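PDB 4QPV: uncharacterized protein from Staphylococcus aureus subsp. aureus Mu50, which is of unknown function, a staphylococcal member of the DUF1672 family whose fold is built on a kinked-helix-beta-beta-beta repeat. Local coordinates for residues A[245-248]-A[249-253]; A[142-145]-A[146-149]; A[40-43]-A[44-47]. All coordinates share one frame; numbering follows the deposited sequence.

Interaction 1 of 3, residues A[245-248]-A[249-253]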
ATOM      1  N   SER A 245      -0.149   8.279  21.074  1.00 27.52           N
ATOM      2  CA  SER A 245       0.363   6.900  21.235  1.00 28.35           C
ATOM      3  C   SER A 245      -0.156   6.291  22.548  1.00 31.30           C
ATOM      4  O   SER A 245      -0.605   5.138  22.563  1.00 31.67           O
ATOM      5  CB  SER A 245       1.887   6.870  21.230  1.00 32.06           C
ATOM      6  OG  SER A 245       2.341   5.556  21.511  1.00 39.01           O
ATOM      7  N   GLU A 246      -0.129   7.075  23.635  1.00 26.66           N
ATOM      8  CA  GLU A 246      -0.630   6.605  24.930  1.00 26.74           C
ATOM      9  C   GLU A 246      -2.123   6.256  24.853  1.00 32.62           C
ATOM     10  O   GLU A 246      -2.523   5.219  25.374  1.00 34.63           O
ATOM     11  CB  GLU A 246      -0.357   7.631  26.048  1.00 27.97           C
ATOM     12  CG  GLU A 246       1.138   7.761  26.336  1.00 34.56           C
ATOM     13  CD  GLU A 246       1.872   6.464  26.641  1.00 41.44           C
ATOM     14  OE1 GLU A 246       1.419   5.715  27.533  1.00 35.10           O
ATOM     15  OE2 GLU A 246       2.884   6.180  25.963  1.00 42.18           O
ATOM     16  N   VAL A 247      -2.920   7.077  24.156  1.00 29.57           N
ATOM     17  CA  VAL A 247      -4.351   6.823  23.941  1.00 29.12           C
ATOM     18  C   VAL A 247      -4.528   5.473  23.173  1.00 31.85           C
ATOM     19  O   VAL A 247      -5.280   4.601  23.622  1.00 31.23           O
ATOM     20  CB  VAL A 247      -5.021   8.019  23.210  1.00 31.32           C
ATOM     21  CG1 VAL A 247      -6.425   7.665  22.683  1.00 30.57           C
ATOM     22  CG2 VAL A 247      -5.072   9.242  24.116  1.00 31.52           C
ATOM     23  N   LEU A 248      -3.777   5.288  22.080  1.00 29.25           N
ATOM     24  CA  LEU A 248      -3.815   4.074  21.250  1.00 28.06           C
ATOM     25  C   LEU A 248      -3.458   2.804  22.042  1.00 34.05           C
ATOM     26  O   LEU A 248      -4.153   1.791  21.908  1.00 33.87           O
ATOM     27  CB  LEU A 248      -2.883   4.237  20.029  1.00 26.57           C
ATOM     28  CG  LEU A 248      -3.340   5.280  19.017  1.00 30.69           C
ATOM     29  CD1 LEU A 248      -2.280   5.533  17.962  1.00 30.67           C
ATOM     30  CD2 LEU A 248      -4.674   4.882  18.364  1.00 33.36           C
ATOM     31  N   LYS A 249      -2.424   2.865  22.909  1.00 32.62           N
ATOM     32  CA  LYS A 249      -2.013   1.714  23.739  1.00 34.06           C
ATOM     33  C   LYS A 249      -3.143   1.202  24.637  1.00 38.38           C
ATOM     34  O   LYS A 249      -3.164   0.007  24.967  1.00 37.39           O
ATOM     35  CB  LYS A 249      -0.801   2.045  24.620  1.00 36.59           C
ATOM     36  CG  LYS A 249       0.490   2.268  23.844  1.00 38.75           C
ATOM     37  CD  LYS A 249       1.570   2.832  24.760  1.00 41.58           C
ATOM     38  CE  LYS A 249       2.766   3.280  23.962  1.00 38.98           C
ATOM     39  NZ  LYS A 249       3.868   3.745  24.845  1.00 45.44           N
ATOM     40  N   LYS A 250      -4.089   2.089  25.002  1.00 35.63           N
ATOM     41  CA  LYS A 250      -5.219   1.744  25.882  1.00 36.87           C
ATOM     42  C   LYS A 250      -6.467   1.257  25.111  1.00 40.35           C
ATOM     43  O   LYS A 250      -7.454   0.873  25.744  1.00 40.06           O
ATOM     44  CB  LYS A 250      -5.590   2.925  26.786  1.00 38.94           C
ATOM     45  CG  LYS A 250      -4.537   3.264  27.820  1.00 45.44           C
ATOM     46  CD  LYS A 250      -5.012   4.453  28.628  1.00 60.52           C
ATOM     47  CE  LYS A 250      -3.972   4.978  29.578  1.00 79.84           C
ATOM     48  NZ  LYS A 250      -4.548   6.021  30.464  1.00 92.63           N
ATOM     49  N   LYS A 251      -6.412   1.234  23.766  1.00 36.31           N
ATOM     50  CA  LYS A 251      -7.506   0.726  22.938  1.00 36.00           C
ATOM     51  C   LYS A 251      -7.312  -0.771  22.820  1.00 39.44           C
ATOM     52  O   LYS A 251      -6.334  -1.216  22.215  1.00 38.53           O
ATOM     53  CB  LYS A 251      -7.532   1.399  21.537  1.00 36.47           C
ATOM     54  CG  LYS A 251      -7.689   2.910  21.561  1.00 42.91           C
ATOM     55  CD  LYS A 251      -9.094   3.385  21.892  1.00 47.71           C
ATOM     56  CE  LYS A 251      -8.964   4.761  22.478  1.00 53.91           C
ATOM     57  NZ  LYS A 251     -10.220   5.523  22.462  1.00 52.43           N
ATOM     58  N   LYS A 252      -8.206  -1.551  23.429  1.00 36.25           N
ATOM     59  CA  LYS A 252      -8.061  -3.005  23.452  1.00 37.12           C
ATOM     60  C   LYS A 252      -8.263  -3.664  22.088  1.00 40.27           C
ATOM     61  O   LYS A 252      -7.612  -4.670  21.807  1.00 40.77           O
ATOM     62  CB  LYS A 252      -9.034  -3.632  24.465  1.00 40.79           C
ATOM     63  CG  LYS A 252      -8.738  -3.232  25.907  1.00 54.70           C
ATOM     64  CD  LYS A 252      -9.636  -3.963  26.907  1.00 68.13           C
ATOM     65  CE  LYS A 252     -10.067  -3.091  28.069  1.00 80.25           C
ATOM     66  NZ  LYS A 252      -8.945  -2.772  28.993  1.00 90.95           N
ATOM     67  N   ASN A 253      -9.144  -3.111  21.251  1.00 36.06           N
ATOM     68  CA  ASN A 253      -9.570  -3.740  20.001  1.00 36.23           C
ATOM     69  C   ASN A 253      -8.668  -3.462  18.776  1.00 36.14           C
ATOM     70  O   ASN A 253      -8.985  -3.940  17.683  1.00 35.63           O
ATOM     71  CB  ASN A 253     -11.017  -3.315  19.702  1.00 39.52           C
ATOM     72  CG  ASN A 253     -11.214  -1.835  19.423  1.00 69.53           C
ATOM     73  OD1 ASN A 253     -10.411  -0.973  19.813  1.00 66.64           O
ATOM     74  ND2 ASN A 253     -12.324  -1.505  18.781  1.00 61.72           N
TER
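Lys249 lies back along helix 234-249 near its C-terminal end and meets Ser245 and Glu246, four and three residues earlier. From the backbone outward, CB sits about equally far from the carbonyl oxygens of Ser245 and Glu246, and CG comes to 3.3 Å from Ser245 O, the same oxygen that accepts the Lys249 backbone N-H. CD passes between that oxygen and the Glu246 carboxylate. CE then rests 3.4 Å from Ser245 OG, a hydroxyl whose own hydrogen bond goes to Gly285 O. At the tip, NZ makes a salt bridge to Glu246 OE2 at 2.9 Å, coming in on the syn side but 27° out of the carboxylate plane. The lysine is extended beyond CG, while the glutamate folds at chi2 (-54°), and this bend swings its carboxylate round to the ammonium.

The next turn tightens as the helix runs out. Lys250 N bonds to Val247 O at 3.1 Å and Lys251 N to Leu248 O at 3.0 Å, both spanning three residues rather than four. In each the donor stands well above the carbonyl plane, nearly 60° out, as in 3-10-like geometry. Lys251, its chain bent at chi2, turns back beside Val247, the two side chains pointing the same way with Lys251 CE 3.9 Å from Val247 CG1. Its NZ hydrogen-bonds to Tyr148 OH, just past the end of helix 135-147.

Four lysines follow one another here, at the C-terminal end of a helix, where the helix dipole would probably favour their positive charge. Glu246 probably offsets part of that charge by pairing with Lys249, while Lys251 puts its NZ on the Tyr148 hydroxyl; the methylenes of both chains pack along the turn.

Interaction 2 of 3, residues A[142-145]-A[146-149]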
ATOM      1  N   THR A 142      -8.479   1.735  11.845  1.00 24.28           N
ATOM      2  CA  THR A 142      -8.906   2.747  10.862  1.00 23.87           C
ATOM      3  C   THR A 142      -9.959   3.676  11.479  1.00 25.86           C
ATOM      4  O   THR A 142      -9.832   4.903  11.398  1.00 24.63           O
ATOM      5  CB  THR A 142      -9.434   2.094   9.588  1.00 26.77           C
ATOM      6  OG1 THR A 142      -8.427   1.209   9.091  1.00 24.97           O
ATOM      7  CG2 THR A 142      -9.803   3.138   8.517  1.00 26.65           C
ATOM      8  N   GLU A 143     -10.951   3.083  12.143  1.00 24.96           N
ATOM      9  CA  GLU A 143     -12.016   3.806  12.820  1.00 24.33           C
ATOM     10  C   GLU A 143     -11.436   4.758  13.911  1.00 27.90           C
ATOM     11  O   GLU A 143     -11.827   5.923  13.974  1.00 26.29           O
ATOM     12  CB  GLU A 143     -12.997   2.798  13.431  1.00 25.95           C
ATOM     13  CG  GLU A 143     -14.162   3.451  14.149  1.00 27.97           C
ATOM     14  CD  GLU A 143     -15.116   4.253  13.279  1.00 36.75           C
ATOM     15  OE1 GLU A 143     -15.113   4.078  12.039  1.00 30.74           O
ATOM     16  OE2 GLU A 143     -15.896   5.040  13.857  1.00 34.74           O
ATOM     17  N   VAL A 144     -10.482   4.270  14.729  1.00 25.98           N
ATOM     18  CA  VAL A 144      -9.863   5.078  15.798  1.00 25.40           C
ATOM     19  C   VAL A 144      -9.092   6.270  15.188  1.00 26.95           C
ATOM     20  O   VAL A 144      -9.147   7.375  15.725  1.00 28.17           O
ATOM     21  CB  VAL A 144      -8.970   4.221  16.748  1.00 29.52           C
ATOM     22  CG1 VAL A 144      -8.206   5.102  17.746  1.00 30.10           C
ATOM     23  CG2 VAL A 144      -9.802   3.171  17.496  1.00 29.40           C
ATOM     24  N   LEU A 145      -8.436   6.073  14.041  1.00 23.29           N
ATOM     25  CA  LEU A 145      -7.689   7.155  13.397  1.00 22.57           C
ATOM     26  C   LEU A 145      -8.653   8.238  12.870  1.00 27.08           C
ATOM     27  O   LEU A 145      -8.349   9.422  12.977  1.00 26.74           O
ATOM     28  CB  LEU A 145      -6.770   6.603  12.298  1.00 22.13           C
ATOM     29  CG  LEU A 145      -5.518   5.897  12.874  1.00 25.15           C
ATOM     30  CD1 LEU A 145      -4.917   4.954  11.874  1.00 22.89           C
ATOM     31  CD2 LEU A 145      -4.472   6.930  13.367  1.00 29.30           C
ATOM     32  N   LYS A 146      -9.849   7.836  12.415  1.00 25.03           N
ATOM     33  CA  LYS A 146     -10.908   8.769  11.987  1.00 24.02           C
ATOM     34  C   LYS A 146     -11.446   9.539  13.199  1.00 27.90           C
ATOM     35  O   LYS A 146     -11.676  10.742  13.113  1.00 28.02           O
ATOM     36  CB  LYS A 146     -12.055   7.999  11.310  1.00 25.74           C
ATOM     37  CG  LYS A 146     -11.724   7.515   9.891  1.00 22.26           C
ATOM     38  CD  LYS A 146     -12.842   6.571   9.437  1.00 26.53           C
ATOM     39  CE  LYS A 146     -12.569   5.986   8.070  1.00 25.88           C
ATOM     40  NZ  LYS A 146     -13.722   5.130   7.640  1.00 26.62           N
ATOM     41  N   GLU A 147     -11.624   8.826  14.328  1.00 25.88           N
ATOM     42  CA  GLU A 147     -12.131   9.370  15.597  0.50 26.45           C
ATOM     43  C   GLU A 147     -11.271  10.509  16.129  1.00 31.12           C
ATOM     44  O   GLU A 147     -11.806  11.469  16.681  1.00 32.92           O
ATOM     45  CB  GLU A 147     -12.184   8.286  16.690  0.50 27.97           C
ATOM     46  CG  GLU A 147     -13.262   7.213  16.594  0.50 31.25           C
ATOM     47  CD  GLU A 147     -13.254   6.258  17.776  0.50 44.53           C
ATOM     48  OE1 GLU A 147     -12.839   6.688  18.877  0.50 46.19           O
ATOM     49  OE2 GLU A 147     -13.659   5.085  17.607  0.50 31.39           O
ATOM     50  N   TYR A 148      -9.942  10.408  15.988  1.00 28.00           N
ATOM     51  CA  TYR A 148      -9.057  11.408  16.583  1.00 26.96           C
ATOM     52  C   TYR A 148      -8.436  12.455  15.665  1.00 29.30           C
ATOM     53  O   TYR A 148      -7.607  13.256  16.151  1.00 29.38           O
ATOM     54  CB  TYR A 148      -7.961  10.671  17.371  1.00 28.28           C
ATOM     55  CG  TYR A 148      -8.495  10.049  18.645  1.00 30.63           C
ATOM     56  CD1 TYR A 148      -8.753  10.829  19.773  1.00 33.57           C
ATOM     57  CD2 TYR A 148      -8.805   8.694  18.707  1.00 30.58           C
ATOM     58  CE1 TYR A 148      -9.282  10.267  20.935  1.00 35.33           C
ATOM     59  CE2 TYR A 148      -9.338   8.122  19.867  1.00 31.92           C
ATOM     60  CZ  TYR A 148      -9.551   8.909  20.984  1.00 37.93           C
ATOM     61  OH  TYR A 148     -10.038   8.339  22.141  1.00 37.55           O
ATOM     62  N   LYS A 149      -8.858  12.504  14.369  1.00 24.42           N
ATOM     63  CA  LYS A 149      -8.273  13.466  13.446  0.50 23.51           C
ATOM     64  C   LYS A 149      -8.509  14.923  13.919  1.00 28.68           C
ATOM     65  O   LYS A 149      -7.608  15.744  13.734  1.00 28.45           O
ATOM     66  CB  LYS A 149      -8.707  13.219  11.984  0.50 24.30           C
ATOM     67  CG  LYS A 149     -10.176  13.383  11.647  0.50 28.97           C
ATOM     68  CD  LYS A 149     -10.455  12.837  10.242  0.50 34.47           C
ATOM     69  CE  LYS A 149     -10.611  13.901   9.179  0.50 47.69           C
ATOM     70  NZ  LYS A 149     -11.950  14.556   9.240  0.50 51.64           N
TER
HETATM   71  O   HOH W   1     -13.816   3.383   9.837  1.00 29.09           O
HETATM   72  O   HOH W   2     -16.193   5.488  16.480  1.00 34.53           O
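The C-terminal turns of helix 135-147 carry this contact, a set of pairs three and four residues apart ending at Tyr148, the first residue to leave helical backbone angles. Val144 and Tyr148 point the same way: Val144 CG1 touches the ring at CD2, 3.8 Å away, and CE2. The Val144 carbonyl oxygen does double work, accepting the Tyr148 backbone N-H at 3.1 Å and lying near the ring plane at its edge, 3.3 Å from CD2.

On the polar side, water joins the charges. Glu143 starts out with CG trans to the backbone N (chi1 -179°) and then bends at chi2, which brings the carboxylate between Lys146 and Glu147. One water donates to Glu143 OE1 at 2.6 Å and accepts from Lys146 NZ at 2.8 Å. Glu147 is modelled in two conformations; in the one described, a second water donates to both Glu143 OE2 and Glu147 OE2, like-charged oxygens 4.4 Å apart whose carboxylate planes differ by 64°. Its two protons probably ease their repulsion there. Lys146, extended, lays CE against Thr142 CG2 at 4.0 Å.

Beyond this helix, Val144 packs on Leu248, Leu145 on Phe244 and Tyr148 on Val247, all of helix 234-249. Thr142 and Leu145 also reach Tyr175 of strand 175-178, so the helix end is wedged between a helix and the mixed sheet.

Interaction 3 of 3, residues A[40-43]-A[44-47]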
ATOM      1  N   ALA A  40       6.453   7.719 -23.960  1.00 33.16           N
ATOM      2  CA  ALA A  40       5.910   6.693 -23.059  1.00 32.01           C
ATOM      3  C   ALA A  40       4.607   7.177 -22.409  1.00 34.83           C
ATOM      4  O   ALA A  40       3.628   6.429 -22.361  1.00 33.09           O
ATOM      5  CB  ALA A  40       6.943   6.335 -21.998  1.00 32.39           C
ATOM      6  N   ILE A  41       4.586   8.444 -21.927  1.00 31.35           N
ATOM      7  CA  ILE A  41       3.396   9.075 -21.337  1.00 29.33           C
ATOM      8  C   ILE A  41       2.272   9.110 -22.384  1.00 34.19           C
ATOM      9  O   ILE A  41       1.167   8.662 -22.094  1.00 34.58           O
ATOM     10  CB  ILE A  41       3.742  10.503 -20.804  1.00 31.89           C
ATOM     11  CG1 ILE A  41       4.686  10.411 -19.587  1.00 30.66           C
ATOM     12  CG2 ILE A  41       2.457  11.300 -20.462  1.00 31.13           C
ATOM     13  CD1 ILE A  41       5.370  11.804 -19.189  1.00 30.72           C
ATOM     14  N   GLU A  42       2.557   9.596 -23.605  1.00 32.21           N
ATOM     15  CA  GLU A  42       1.548   9.625 -24.665  1.00 33.78           C
ATOM     16  C   GLU A  42       1.049   8.204 -24.999  1.00 34.78           C
ATOM     17  O   GLU A  42      -0.159   8.017 -25.191  1.00 34.57           O
ATOM     18  CB  GLU A  42       2.097  10.331 -25.925  1.00 37.24           C
ATOM     19  CG  GLU A  42       1.164  10.303 -27.122  1.00 49.17           C
ATOM     20  CD  GLU A  42      -0.068  11.192 -27.157  1.00 79.50           C
ATOM     21  OE1 GLU A  42      -0.460  11.753 -26.105  1.00 77.03           O
ATOM     22  OE2 GLU A  42      -0.650  11.321 -28.260  1.00 71.05           O
ATOM     23  N   PHE A  43       1.964   7.207 -25.033  1.00 32.06           N
ATOM     24  CA  PHE A  43       1.604   5.804 -25.309  1.00 30.72           C
ATOM     25  C   PHE A  43       0.590   5.277 -24.274  1.00 33.67           C
ATOM     26  O   PHE A  43      -0.401   4.637 -24.652  1.00 32.06           O
ATOM     27  CB  PHE A  43       2.860   4.901 -25.338  1.00 32.12           C
ATOM     28  CG  PHE A  43       2.593   3.477 -25.788  1.00 32.95           C
ATOM     29  CD1 PHE A  43       2.622   3.143 -27.134  1.00 35.16           C
ATOM     30  CD2 PHE A  43       2.304   2.478 -24.861  1.00 32.29           C
ATOM     31  CE1 PHE A  43       2.372   1.826 -27.554  1.00 36.18           C
ATOM     32  CE2 PHE A  43       2.059   1.167 -25.279  1.00 34.78           C
ATOM     33  CZ  PHE A  43       2.092   0.850 -26.624  1.00 34.11           C
ATOM     34  N   SER A  44       0.828   5.561 -22.975  1.00 29.43           N
ATOM     35  CA  SER A  44      -0.040   5.115 -21.881  1.00 28.34           C
ATOM     36  C   SER A  44      -1.486   5.633 -22.055  1.00 34.55           C
ATOM     37  O   SER A  44      -2.431   4.957 -21.668  1.00 35.91           O
ATOM     38  CB  SER A  44       0.519   5.564 -20.531  1.00 29.97           C
ATOM     39  OG  SER A  44       0.304   6.943 -20.287  1.00 33.11           O
ATOM     40  N   LYS A  45      -1.641   6.831 -22.616  1.00 31.99           N
ATOM     41  CA  LYS A  45      -2.951   7.444 -22.827  1.00 32.07           C
ATOM     42  C   LYS A  45      -3.671   6.815 -24.021  1.00 35.52           C
ATOM     43  O   LYS A  45      -4.883   6.646 -23.984  1.00 36.62           O
ATOM     44  CB  LYS A  45      -2.801   8.959 -23.040  1.00 34.66           C
ATOM     45  CG  LYS A  45      -2.332   9.696 -21.801  1.00 40.65           C
ATOM     46  CD  LYS A  45      -1.898  11.103 -22.167  1.00 53.59           C
ATOM     47  CE  LYS A  45      -1.328  11.874 -21.001  1.00 54.86           C
ATOM     48  NZ  LYS A  45      -0.741  13.163 -21.460  1.00 67.74           N
ATOM     49  N   LYS A  46      -2.928   6.458 -25.060  1.00 30.88           N
ATOM     50  CA  LYS A  46      -3.502   5.892 -26.279  1.00 30.27           C
ATOM     51  C   LYS A  46      -3.897   4.414 -26.128  1.00 34.00           C
ATOM     52  O   LYS A  46      -4.694   3.914 -26.934  1.00 34.14           O
ATOM     53  CB  LYS A  46      -2.506   6.047 -27.434  1.00 31.83           C
ATOM     54  CG  LYS A  46      -2.416   7.470 -27.979  1.00 37.55           C
ATOM     55  CD  LYS A  46      -3.531   7.772 -28.963  1.00 42.42           C
ATOM     56  CE  LYS A  46      -3.563   9.231 -29.349  1.00 48.85           C
ATOM     57  NZ  LYS A  46      -4.816   9.549 -30.071  1.00 55.26           N
ATOM     58  N   HIS A  47      -3.352   3.714 -25.109  1.00 28.80           N
ATOM     59  CA  HIS A  47      -3.605   2.283 -24.926  1.00 26.94           C
ATOM     60  C   HIS A  47      -3.993   1.954 -23.486  1.00 29.20           C
ATOM     61  O   HIS A  47      -3.738   0.848 -23.020  1.00 26.87           O
ATOM     62  CB  HIS A  47      -2.358   1.469 -25.343  1.00 26.91           C
ATOM     63  CG  HIS A  47      -1.885   1.810 -26.715  1.00 29.85           C
ATOM     64  ND1 HIS A  47      -2.503   1.284 -27.842  1.00 31.11           N
ATOM     65  CD2 HIS A  47      -0.947   2.701 -27.103  1.00 31.09           C
ATOM     66  CE1 HIS A  47      -1.902   1.851 -28.873  1.00 31.61           C
ATOM     67  NE2 HIS A  47      -0.955   2.705 -28.477  1.00 31.89           N
TER
HETATM   68  O   HOH W   3       1.042  12.938 -23.663  1.00 49.17           O
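Near the end of helix 38-46, Ser44 N bonds to Ala40 O with good geometry (3.0 Å), after which the bonds are mixed: Lys46 N reaches Glu42 O, but those from Lys45 N to Ile41 O and His47 N to Phe43 O are weak. Across this last turn Phe43 and His47 meet ring to ring. The imidazole CD2 stands 3.4 Å above the phenyl plane, over its centre, with the planes inclined by 36° and centroids 4.3 Å apart. A chi1 of -173° sets the Phe43 ring out from the helix beside its own carbonyl carbon, where the His47 ring, leaning back along the chain, comes over its face.

His47 leaves helical angles and is also the N-cap residue of helix 48-63, so the ring pair sits at a break between two successive helices. Ser44 turns its hydroxyl back on the helix, OG donating to Ile41 O at 2.6 Å, while Phe43 and Ser44 both pack on Val79 of strand 78-87. On the outer side a water donates to Glu42 OE1 and accepts from Lys45 NZ at 2.8 Å, bridging groups 4.9 Å apart (OE1 to NZ). Lys45 also runs alongside Ile41, NZ 3.8 Å from CG2.

In the fold
Along the chain the order is interaction 3, interaction 2, interaction 1, each at the C-terminal end of a helix. Interactions 1 and 2 are neighbours, centres about 12 Å apart: helices 135-147 and 234-249 end side by side and touch through side chains of both. Interaction 3 lies on the opposite side of the chain's centre, about 47 Å from interaction 1 and 39 Å from interaction 2 (centre to centre), where helix 38-46 packs on the three-stranded antiparallel sheet. Interactions 1 and 2 thus belong to the region of the mixed sheet, and residues far apart in sequence are brought together there.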